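Side-chain contact in nuclear protein localization protein 4 homolog (Drosophila melanogaster, PDB 4RV0), which probably acts, through a complex binding ubiquitinated proteins, in exporting misfolded ER proteins for proteasomal degradation; this chain is its N-terminal ubiquitin-like domain: residues K21-S26 against Q39-V44. Sequence-based numbering, arbitrary orientation.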
loop_
_atom_site.group_PDB
_atom_site.type_symbol
_atom_site.label_atom_id
_atom_site.label_comp_id
_atom_site.label_asym_id
_atom_site.label_seq_id
_atom_site.Cartn_x
_atom_site.Cartn_y
_atom_site.Cartn_z
ATOM N N LYS B 21 -9.484 2.589 -4.520
ATOM C CA LYS B 21 -10.940 2.531 -4.412
ATOM C C LYS B 21 -11.419 1.143 -4.761
ATOM O O LYS B 21 -11.051 0.590 -5.803
ATOM C CB LYS B 21 -11.585 3.575 -5.341
ATOM C CG LYS B 21 -13.118 3.468 -5.494
ATOM C CD LYS B 21 -13.842 3.788 -4.208
ATOM C CE LYS B 21 -13.701 5.261 -3.816
ATOM N NZ LYS B 21 -14.372 5.515 -2.489
ATOM N N ARG B 22 -12.227 0.574 -3.873
ATOM C CA ARG B 22 -12.778 -0.752 -4.088
ATOM C C ARG B 22 -14.111 -0.696 -4.818
ATOM O O ARG B 22 -15.052 -0.040 -4.358
ATOM C CB ARG B 22 -12.928 -1.498 -2.757
ATOM C CG ARG B 22 -11.596 -1.932 -2.182
ATOM C CD ARG B 22 -11.750 -2.923 -1.036
ATOM N NE ARG B 22 -10.439 -3.427 -0.646
ATOM C CZ ARG B 22 -10.237 -4.464 0.153
ATOM N NH1 ARG B 22 -11.267 -5.135 0.672
ATOM N NH2 ARG B 22 -8.997 -4.839 0.423
ATOM N N ILE B 23 -14.181 -1.382 -5.957
ATOM C CA ILE B 23 -15.406 -1.454 -6.738
ATOM C C ILE B 23 -15.945 -2.873 -6.729
ATOM O O ILE B 23 -15.270 -3.789 -7.207
ATOM C CB ILE B 23 -15.173 -1.075 -8.204
ATOM C CG1 ILE B 23 -14.542 0.325 -8.336
ATOM C CG2 ILE B 23 -16.490 -1.212 -9.004
ATOM C CD1 ILE B 23 -15.431 1.466 -7.851
ATOM N N GLU B 24 -17.157 -3.052 -6.212
ATOM C CA GLU B 24 -17.828 -4.347 -6.291
ATOM C C GLU B 24 -18.727 -4.361 -7.518
ATOM O O GLU B 24 -19.570 -3.468 -7.695
ATOM C CB GLU B 24 -18.628 -4.652 -5.024
ATOM C CG GLU B 24 -17.768 -4.743 -3.770
ATOM C CD GLU B 24 -18.578 -5.003 -2.512
ATOM O OE1 GLU B 24 -19.824 -4.881 -2.555
ATOM O OE2 GLU B 24 -17.962 -5.312 -1.471
ATOM N N ILE B 25 -18.524 -5.353 -8.379
ATOM C CA ILE B 25 -19.206 -5.404 -9.665
ATOM C C ILE B 25 -19.381 -6.851 -10.138
ATOM O O ILE B 25 -18.539 -7.710 -9.878
ATOM C CB ILE B 25 -18.451 -4.539 -10.709
ATOM C CG1 ILE B 25 -19.195 -4.504 -12.039
ATOM C CG2 ILE B 25 -17.013 -5.024 -10.893
ATOM C CD1 ILE B 25 -18.591 -3.524 -13.026
ATOM N N SER B 26 -20.489 -7.125 -10.820
ATOM C CA SER B 26 -20.700 -8.441 -11.399
ATOM C C SER B 26 -19.686 -8.664 -12.506
ATOM O O SER B 26 -19.456 -7.778 -13.323
ATOM C CB SER B 26 -22.130 -8.611 -11.923
ATOM O OG SER B 26 -22.285 -9.885 -12.527
ATOM N N GLN B 39 -16.606 6.404 -12.317
ATOM C CA GLN B 39 -17.004 7.804 -12.446
ATOM C C GLN B 39 -17.893 8.278 -11.311
ATOM O O GLN B 39 -17.706 9.371 -10.769
ATOM C CB GLN B 39 -17.722 8.009 -13.787
ATOM C CG GLN B 39 -18.411 9.361 -13.961
ATOM C CD GLN B 39 -17.436 10.519 -14.102
ATOM O OE1 GLN B 39 -16.233 10.311 -14.254
ATOM N NE2 GLN B 39 -17.963 11.746 -14.124
ATOM N N ASN B 40 -18.873 7.452 -10.967
ATOM C CA ASN B 40 -19.801 7.739 -9.889
ATOM C C ASN B 40 -19.152 7.690 -8.496
ATOM O O ASN B 40 -19.616 8.340 -7.567
ATOM C CB ASN B 40 -20.992 6.778 -9.967
ATOM C CG ASN B 40 -21.831 6.992 -11.225
ATOM O OD1 ASN B 40 -21.828 8.078 -11.813
ATOM N ND2 ASN B 40 -22.579 5.968 -11.620
ATOM N N ALA B 41 -18.106 6.885 -8.352
ATOM C CA ALA B 41 -17.422 6.727 -7.065
ATOM C C ALA B 41 -16.331 7.783 -6.826
ATOM O O ALA B 41 -15.933 8.040 -5.688
ATOM C CB ALA B 41 -16.842 5.329 -6.959
ATOM N N LEU B 42 -15.795 8.330 -7.907
ATOM C CA LEU B 42 -14.667 9.251 -7.832
ATOM C C LEU B 42 -14.998 10.633 -8.376
ATOM O O LEU B 42 -15.927 10.800 -9.175
ATOM C CB LEU B 42 -13.479 8.693 -8.609
ATOM C CG LEU B 42 -12.804 7.423 -8.094
ATOM C CD1 LEU B 42 -11.642 7.044 -8.999
ATOM C CD2 LEU B 42 -12.336 7.590 -6.641
ATOM N N LYS B 43 -14.220 11.615 -7.950
ATOM C CA LYS B 43 -14.272 12.947 -8.530
ATOM C C LYS B 43 -13.226 13.037 -9.632
ATOM O O LYS B 43 -12.120 13.521 -9.394
ATOM C CB LYS B 43 -14.045 14.050 -7.490
ATOM C CG LYS B 43 -14.280 15.456 -8.087
ATOM C CD LYS B 43 -13.737 16.584 -7.211
ATOM C CE LYS B 43 -13.976 17.953 -7.862
ATOM N NZ LYS B 43 -15.189 18.631 -7.323
ATOM N N VAL B 44 -13.536 12.527 -10.821
ATOM C CA VAL B 44 -12.590 12.624 -11.929
ATOM C C VAL B 44 -13.162 13.178 -13.236
ATOM O O VAL B 44 -14.369 13.223 -13.442
ATOM C CB VAL B 44 -11.959 11.256 -12.247
ATOM C CG1 VAL B 44 -11.046 10.797 -11.101
ATOM C CG2 VAL B 44 -13.046 10.229 -12.512
#
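The methylene chain of Lys21 does most of the touching: its CE lies 3.9 Å from Leu42 CD2, the two side chains running past one another in opposite directions. The same CE is 4.0 Å from the carbonyl O of Ala41, and Lys21 CD comes within 4.4 Å of Ala41 CB. With CG anti to the backbone N (chi1 171°), bends at chi2 (67°) and chi3 (68°) turn the chain to bring CE alongside the Ala41 carbonyl and Leu42 CD2; methylenes, not NZ, make the close approaches of this partly exposed residue. Leu42, the first residue past the helix to leave helical geometry, sends CD2 to the lysine. Two residues along the strand, buried Ile23 extends CD1 to 4.2 Å from Ala41 CB; the small methyl of alanine suits a spot where helix and strand draw close. No hydrogen bond joins the two segments, and the contact rests on van der Waals packing. Ile23 also packs on Leu34 and Ser37 of helix 31-41, and backbone hydrogen bonds to Val14 and Ile12 hold Lys21 and Ile23 in the sheet. The contact joins outermost strand 19-25 to the C-terminal end of helix 31-41, which lies across the mixed sheet (strand order 2-1-4-3) as in the ubiquitin-like beta-grasp fold.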